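Local coordinates for pilin, type IV (PDB 4BHR), which is a type IV pilin, a small membrane-tethered subunit that probably takes part in the assembly of type IV pili, at residues Tyr10-Val14 with Phe39-Pro44; Val14-Glu19 with Asn60-Thr64. One frame throughout, in Å; residues are numbered along the deposited sequence.

In the fold
Both contacts use helix 6-20 of the pilin's periplasmic domain and share Val-14, which belongs to each, but they lie on different flanks of that helix. Contact 2 is the buried one: residues 14-19 rest on strand 61-67, the middle strand of the antiparallel sheet, by apolar packing of methyls and the Phe-61 ring, without a hydrogen bond between the segments, and with one Glu-19 oxygen at the ring's edge. Contact 1, nearer the surface and only partly buried, joins residues 10-14 to the loop between strands 34-35 and 47-54 and adds a hydrogen bond from side chain to backbone. Their centres lie about 10 Å apart, and Phe-39 of the loop bridges them by packing on Ala-17 and Val-18.

Contact 1. Residues Tyr10-Val14 with Phe39-Pro44; sequences YVRNV and FVANPP
Tyr-10 lays its ring against Pro-43 and Pro-44 while its hydroxyl reaches the backbone of Val-40. Pro-43 covers one face: its CA stands 3.9 Å from the centroid of the Tyr-10 ring, a CH-pi contact over the face. The Pro-43 side chain runs beside the tyrosine in the same direction, bringing its CB to 3.7 Å from Tyr-10 CZ. Pro-44 makes an off-centre CH-pi contact, its CD 3.7 Å from Tyr-10 CG at the root of the ring. Across the opposite face, toward the rim, lies CG2 of Val-14, one helical turn on. The ring is thus clasped between its own helix and the loop. With CG anti to the backbone N (chi1 -180°), Tyr-10 extends from helix 6-20 far enough for OH to donate a hydrogen bond to Val-40 O, 2.6 Å away. The C=O...OH angle is 155° and the hydroxyl is tilted 18° from the carbonyl plane, while the carbonyl oxygen itself lies at the edge of the ring.

Val-40 slides past the tyrosine in the opposite direction, and its two methyls divide the work. CG1 meets Tyr-10 CE1 at 3.5 Å; CG2 settles on the helix backbone, 3.7 Å from Val-14 CA, and also touches Asn-13 O. Next to it Phe-39 offers its CB to Val-14 CG1 at 4.2 Å, then turns its ring away toward Pro-30, Leu-32 and Val-18. Cys-36, three residues before Phe-39, touches Tyr-10 and Val-14, and its disulfide to Cys-50 ties the start of this loop to strand 47-54. The one hydrogen bond fixes the hydroxyl at the far end of an otherwise apolar contact, giving Val-40 O, in an irregular segment, a side-chain donor; with Pro-43 and Val-14 CG2 over opposite faces, the ring probably has little freedom to flip.

Contact 2. Residues Val14-Glu19 with Asn60-Thr64; sequences VATAVE and NFTVT
Val-14 begins the contact, its CG1 lying 3.7 Å from Val-63 CG1 as the two branched side chains cross at a slant. Ala-15 follows, its CA the nearest in the helix segment to Val-63 CA: its CB sits in the plane of the Phe-61 ring, 3.7 Å from CE1, and also meets Val-63 CG2 at 4.0 Å. The carbonyl O of Ala-15, which accepts the helical bond from Glu-19 N, lies 3.4 Å from Phe-61 CZ. The N-to-C directions of the short pieces 14-19 and 61-64 differ by 147°, roughly antiparallel, with axes 9.1 Å apart at closest approach, the packing of a helix on an antiparallel sheet that makes up the globular domain of type IV pilins. One turn beyond Val-14, Val-18 places CG1 over the centre of the Phe-61 ring, 3.6 Å from the centroid, a CH-pi contact. Phe-61 CG falls between the backbone N and carbonyl carbon (chi1 55°), which turns the ring under this methyl. Glu-19 crosses Phe-61 at about a right angle, its carboxylate plane 27° from the ring plane and OE1 at the ring edge, 3.7 Å from Phe-61 CE2; its OE2 forms a salt bridge with Arg-22.

Contact 1. Residues Tyr10-Val14 with Phe39-Pro44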
ATOM      1  N   TYR A  10      -4.128   0.832   8.409  1.00 18.90           N
ATOM      2  CA  TYR A  10      -3.826   1.869   7.443  1.00 18.54           C
ATOM      3  C   TYR A  10      -3.285   1.269   6.134  1.00 18.80           C
ATOM      4  O   TYR A  10      -3.703   1.677   5.067  1.00 17.86           O
ATOM      5  CB  TYR A  10      -2.806   2.846   8.004  1.00 19.55           C
ATOM      6  CG  TYR A  10      -2.449   3.974   7.040  1.00 18.34           C
ATOM      7  CD1 TYR A  10      -3.359   4.983   6.748  1.00 17.65           C
ATOM      8  CD2 TYR A  10      -1.206   4.015   6.421  1.00 17.49           C
ATOM      9  CE1 TYR A  10      -3.031   6.015   5.896  1.00 18.48           C
ATOM     10  CE2 TYR A  10      -0.875   5.050   5.545  1.00 18.08           C
ATOM     11  CZ  TYR A  10      -1.780   6.058   5.304  1.00 18.29           C
ATOM     12  OH  TYR A  10      -1.456   7.082   4.450  1.00 18.05           O
ATOM     13  N   VAL A  11      -2.358   0.320   6.237  1.00 18.55           N
ATOM     14  CA  VAL A  11      -1.789  -0.327   5.050  1.00 16.64           C
ATOM     15  C   VAL A  11      -2.857  -1.009   4.198  1.00 17.41           C
ATOM     16  O   VAL A  11      -2.883  -0.855   2.951  1.00 15.99           O
ATOM     17  CB  VAL A  11      -0.627  -1.272   5.426  1.00 17.99           C
ATOM     18  CG1 VAL A  11      -0.368  -2.300   4.364  1.00 17.95           C
ATOM     19  CG2 VAL A  11       0.612  -0.442   5.801  1.00 16.56           C
ATOM     20  N   ARG A  12      -3.795  -1.706   4.857  1.00 16.15           N
ATOM     21  CA  ARG A  12      -4.810  -2.432   4.143  1.00 18.19           C
ATOM     22  C   ARG A  12      -5.785  -1.446   3.510  1.00 16.69           C
ATOM     23  O   ARG A  12      -6.252  -1.666   2.393  1.00 17.12           O
ATOM     24  CB  ARG A  12      -5.530  -3.417   5.066  1.00 19.83           C
ATOM     25  CG  ARG A  12      -6.506  -4.350   4.327  1.00 23.31           C
ATOM     26  CD  ARG A  12      -5.788  -5.223   3.330  1.00 22.39           C
ATOM     27  NE  ARG A  12      -6.654  -6.070   2.487  1.00 23.97           N
ATOM     28  CZ  ARG A  12      -7.231  -5.644   1.376  1.00 24.77           C
ATOM     29  NH1 ARG A  12      -7.115  -4.367   0.999  1.00 24.89           N
ATOM     30  NH2 ARG A  12      -7.959  -6.479   0.663  1.00 26.06           N
ATOM     31  N   ASN A  13      -6.101  -0.362   4.236  1.00 16.65           N
ATOM     32  CA  ASN A  13      -6.983   0.641   3.720  1.00 17.79           C
ATOM     33  C   ASN A  13      -6.362   1.408   2.526  1.00 15.98           C
ATOM     34  O   ASN A  13      -7.049   1.734   1.549  1.00 16.87           O
ATOM     35  CB  ASN A  13      -7.451   1.582   4.845  1.00 19.09           C
ATOM     36  CG  ASN A  13      -8.282   0.857   5.929  1.00 23.61           C
ATOM     37  OD1 ASN A  13      -8.924  -0.195   5.704  1.00 23.55           O
ATOM     38  ND2 ASN A  13      -8.249   1.417   7.134  1.00 28.99           N
ATOM     39  N   VAL A  14      -5.045   1.629   2.568  1.00 15.06           N
ATOM     40  CA  VAL A  14      -4.332   2.209   1.427  1.00 14.09           C
ATOM     41  C   VAL A  14      -4.452   1.280   0.235  1.00 13.86           C
ATOM     42  O   VAL A  14      -4.701   1.709  -0.901  1.00 13.17           O
ATOM     43  CB  VAL A  14      -2.858   2.503   1.753  1.00 13.59           C
ATOM     44  CG1 VAL A  14      -2.064   2.807   0.475  1.00 14.47           C
ATOM     45  CG2 VAL A  14      -2.738   3.670   2.706  1.00 15.17           C
ATOM     46  N   PHE A  39      -3.311   8.300  -1.259  1.00 18.90           N
ATOM     47  CA  PHE A  39      -4.453   7.406  -1.315  1.00 18.38           C
ATOM     48  C   PHE A  39      -5.339   7.486  -0.083  1.00 19.56           C
ATOM     49  O   PHE A  39      -6.545   7.416  -0.204  1.00 20.91           O
ATOM     50  CB  PHE A  39      -3.962   5.949  -1.518  1.00 18.26           C
ATOM     51  CG  PHE A  39      -3.255   5.766  -2.829  1.00 17.88           C
ATOM     52  CD1 PHE A  39      -3.985   5.675  -4.023  1.00 17.19           C
ATOM     53  CD2 PHE A  39      -1.853   5.744  -2.898  1.00 19.30           C
ATOM     54  CE1 PHE A  39      -3.331   5.600  -5.250  1.00 18.85           C
ATOM     55  CE2 PHE A  39      -1.194   5.646  -4.139  1.00 20.07           C
ATOM     56  CZ  PHE A  39      -1.950   5.551  -5.306  1.00 19.37           C
ATOM     57  N   VAL A  40      -4.709   7.534   1.089  1.00 19.66           N
ATOM     58  CA  VAL A  40      -5.411   7.692   2.389  1.00 19.45           C
ATOM     59  C   VAL A  40      -4.631   8.699   3.236  1.00 21.50           C
ATOM     60  O   VAL A  40      -3.425   8.493   3.568  1.00 20.98           O
ATOM     61  CB  VAL A  40      -5.522   6.359   3.158  1.00 20.48           C
ATOM     62  CG1 VAL A  40      -6.233   6.529   4.492  1.00 21.66           C
ATOM     63  CG2 VAL A  40      -6.224   5.294   2.327  1.00 18.17           C
ATOM     64  N   ALA A  41      -5.294   9.822   3.551  1.00 20.84           N
ATOM     65  CA  ALA A  41      -4.722  10.851   4.411  1.00 22.32           C
ATOM     66  C   ALA A  41      -4.533  10.395   5.862  1.00 23.95           C
ATOM     67  O   ALA A  41      -5.148   9.446   6.330  1.00 24.25           O
ATOM     68  CB  ALA A  41      -5.614  12.096   4.362  1.00 24.44           C
ATOM     69  N   ASN A  42      -3.678  11.114   6.579  1.00 27.55           N
ATOM     70  CA  ASN A  42      -3.473  10.927   8.021  1.00 31.43           C
ATOM     71  C   ASN A  42      -3.022   9.569   8.527  1.00 30.93           C
ATOM     72  O   ASN A  42      -3.751   8.906   9.265  1.00 31.05           O
ATOM     73  CB  ASN A  42      -4.676  11.408   8.800  1.00 36.33           C
ATOM     74  CG  ASN A  42      -4.917  12.875   8.577  1.00 40.51           C
ATOM     75  OD1 ASN A  42      -3.967  13.651   8.450  1.00 45.01           O
ATOM     76  ND2 ASN A  42      -6.165  13.262   8.503  1.00 45.94           N
ATOM     77  N   PRO A  43      -1.808   9.157   8.145  1.00 30.16           N
ATOM     78  CA  PRO A  43      -1.299   7.887   8.671  1.00 29.39           C
ATOM     79  C   PRO A  43      -1.182   7.958  10.180  1.00 32.71           C
ATOM     80  O   PRO A  43      -0.999   9.062  10.735  1.00 32.86           O
ATOM     81  CB  PRO A  43       0.081   7.773   8.054  1.00 30.96           C
ATOM     82  CG  PRO A  43       0.458   9.155   7.674  1.00 33.89           C
ATOM     83  CD  PRO A  43      -0.821   9.842   7.303  1.00 30.91           C
ATOM     84  N   PRO A  44      -1.266   6.798  10.843  1.00 29.31           N
ATOM     85  CA  PRO A  44      -1.132   6.787  12.301  1.00 30.73           C
ATOM     86  C   PRO A  44       0.271   7.163  12.755  1.00 30.76           C
ATOM     87  O   PRO A  44       1.237   7.097  11.991  1.00 27.80           O
ATOM     88  CB  PRO A  44      -1.493   5.343  12.685  1.00 32.04           C
ATOM     89  CG  PRO A  44      -1.237   4.541  11.449  1.00 28.85           C
ATOM     90  CD  PRO A  44      -1.404   5.441  10.272  1.00 28.77           C
TER

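Contact 2. Residues Val14-Glu19 with Asn60-Thr64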
ATOM      1  N   VAL A  14      -5.045   1.629   2.568  1.00 15.06           N
ATOM      2  CA  VAL A  14      -4.332   2.209   1.427  1.00 14.09           C
ATOM      3  C   VAL A  14      -4.452   1.280   0.235  1.00 13.86           C
ATOM      4  O   VAL A  14      -4.701   1.709  -0.901  1.00 13.17           O
ATOM      5  CB  VAL A  14      -2.858   2.503   1.753  1.00 13.59           C
ATOM      6  CG1 VAL A  14      -2.064   2.807   0.475  1.00 14.47           C
ATOM      7  CG2 VAL A  14      -2.738   3.670   2.706  1.00 15.17           C
ATOM      8  N   ALA A  15      -4.254  -0.006   0.472  1.00 14.62           N
ATOM      9  CA  ALA A  15      -4.391  -0.978  -0.628  1.00 14.53           C
ATOM     10  C   ALA A  15      -5.786  -0.983  -1.274  1.00 16.55           C
ATOM     11  O   ALA A  15      -5.902  -0.941  -2.489  1.00 16.28           O
ATOM     12  CB  ALA A  15      -4.000  -2.383  -0.147  1.00 14.67           C
ATOM     13  N   THR A  16      -6.839  -0.942  -0.449  1.00 16.22           N
ATOM     14  CA  THR A  16      -8.211  -0.741  -0.944  1.00 19.04           C
ATOM     15  C   THR A  16      -8.376   0.500  -1.810  1.00 17.58           C
ATOM     16  O   THR A  16      -8.982   0.438  -2.916  1.00 18.11           O
ATOM     17  CB  THR A  16      -9.209  -0.728   0.233  1.00 20.78           C
ATOM     18  OG1 THR A  16      -9.160  -2.005   0.856  1.00 20.98           O
ATOM     19  CG2 THR A  16     -10.657  -0.515  -0.313  1.00 20.46           C
ATOM     20  N   ALA A  17      -7.798   1.617  -1.343  1.00 18.35           N
ATOM     21  CA  ALA A  17      -7.864   2.874  -2.060  1.00 17.82           C
ATOM     22  C   ALA A  17      -7.100   2.866  -3.386  1.00 17.94           C
ATOM     23  O   ALA A  17      -7.525   3.478  -4.362  1.00 19.08           O
ATOM     24  CB  ALA A  17      -7.396   4.023  -1.153  1.00 17.10           C
ATOM     25  N   VAL A  18      -5.958   2.183  -3.439  1.00 17.08           N
ATOM     26  CA  VAL A  18      -5.201   2.078  -4.679  1.00 15.84           C
ATOM     27  C   VAL A  18      -5.996   1.224  -5.666  1.00 15.78           C
ATOM     28  O   VAL A  18      -6.081   1.574  -6.839  1.00 16.49           O
ATOM     29  CB  VAL A  18      -3.808   1.387  -4.427  1.00 14.62           C
ATOM     30  CG1 VAL A  18      -3.112   1.077  -5.771  1.00 17.15           C
ATOM     31  CG2 VAL A  18      -2.910   2.185  -3.497  1.00 15.05           C
ATOM     32  N   GLU A  19      -6.587   0.130  -5.185  1.00 17.12           N
ATOM     33  CA  GLU A  19      -7.307  -0.794  -6.054  1.00 19.53           C
ATOM     34  C   GLU A  19      -8.502  -0.056  -6.676  1.00 21.64           C
ATOM     35  O   GLU A  19      -8.843  -0.273  -7.846  1.00 20.85           O
ATOM     36  CB  GLU A  19      -7.716  -2.047  -5.283  1.00 22.50           C
ATOM     37  CG  GLU A  19      -8.491  -3.068  -6.090  1.00 24.51           C
ATOM     38  CD  GLU A  19      -7.714  -3.584  -7.288  1.00 26.91           C
ATOM     39  OE1 GLU A  19      -6.504  -3.900  -7.159  1.00 27.48           O
ATOM     40  OE2 GLU A  19      -8.328  -3.672  -8.355  1.00 25.18           O
ATOM     41  N   ASN A  60      -0.322  -5.820 -10.218  1.00 15.64           N
ATOM     42  CA  ASN A  60      -0.421  -5.734  -8.756  1.00 16.05           C
ATOM     43  C   ASN A  60       0.497  -4.697  -8.178  1.00 14.80           C
ATOM     44  O   ASN A  60       1.354  -4.123  -8.900  1.00 15.78           O
ATOM     45  CB  ASN A  60      -0.136  -7.143  -8.187  1.00 15.98           C
ATOM     46  CG  ASN A  60      -1.298  -8.066  -8.376  1.00 15.94           C
ATOM     47  OD1 ASN A  60      -2.367  -7.848  -7.788  1.00 18.47           O
ATOM     48  ND2 ASN A  60      -1.136  -9.127  -9.219  1.00 15.87           N
ATOM     49  N   PHE A  61       0.335  -4.449  -6.873  1.00 13.46           N
ATOM     50  CA  PHE A  61       1.128  -3.404  -6.210  1.00 13.73           C
ATOM     51  C   PHE A  61       1.463  -3.862  -4.797  1.00 12.98           C
ATOM     52  O   PHE A  61       0.861  -4.796  -4.253  1.00 14.93           O
ATOM     53  CB  PHE A  61       0.346  -2.060  -6.168  1.00 13.89           C
ATOM     54  CG  PHE A  61      -1.019  -2.195  -5.520  1.00 14.36           C
ATOM     55  CD1 PHE A  61      -1.136  -2.017  -4.133  1.00 14.92           C
ATOM     56  CD2 PHE A  61      -2.161  -2.505  -6.259  1.00 13.89           C
ATOM     57  CE1 PHE A  61      -2.378  -2.182  -3.489  1.00 15.26           C
ATOM     58  CE2 PHE A  61      -3.390  -2.676  -5.634  1.00 14.44           C
ATOM     59  CZ  PHE A  61      -3.507  -2.508  -4.248  1.00 14.21           C
ATOM     60  N   THR A  62       2.383  -3.173  -4.189  1.00 13.55           N
ATOM     61  CA  THR A  62       2.777  -3.455  -2.783  1.00 14.69           C
ATOM     62  C   THR A  62       2.735  -2.144  -2.003  1.00 14.67           C
ATOM     63  O   THR A  62       3.277  -1.118  -2.429  1.00 13.98           O
ATOM     64  CB  THR A  62       4.202  -4.045  -2.690  1.00 16.54           C
ATOM     65  OG1 THR A  62       4.251  -5.294  -3.413  1.00 18.44           O
ATOM     66  CG2 THR A  62       4.602  -4.349  -1.195  1.00 17.34           C
ATOM     67  N   VAL A  63       2.107  -2.187  -0.826  1.00 13.24           N
ATOM     68  CA  VAL A  63       2.060  -1.037   0.065  1.00 13.28           C
ATOM     69  C   VAL A  63       2.981  -1.351   1.215  1.00 14.92           C
ATOM     70  O   VAL A  63       2.851  -2.434   1.829  1.00 15.41           O
ATOM     71  CB  VAL A  63       0.610  -0.864   0.646  1.00 12.87           C
ATOM     72  CG1 VAL A  63       0.558   0.404   1.518  1.00 13.69           C
ATOM     73  CG2 VAL A  63      -0.388  -0.756  -0.489  1.00 13.65           C
ATOM     74  N   THR A  64       3.899  -0.434   1.508  1.00 16.05           N
ATOM     75  CA  THR A  64       4.863  -0.679   2.581  1.00 17.23           C
ATOM     76  C   THR A  64       4.958   0.475   3.562  1.00 15.12           C
ATOM     77  O   THR A  64       5.150   1.606   3.163  1.00 16.72           O
ATOM     78  CB  THR A  64       6.264  -0.906   1.998  1.00 17.78           C
ATOM     79  OG1 THR A  64       6.220  -2.004   1.072  1.00 20.39           O
ATOM     80  CG2 THR A  64       7.222  -1.257   3.180  1.00 21.32           C
TER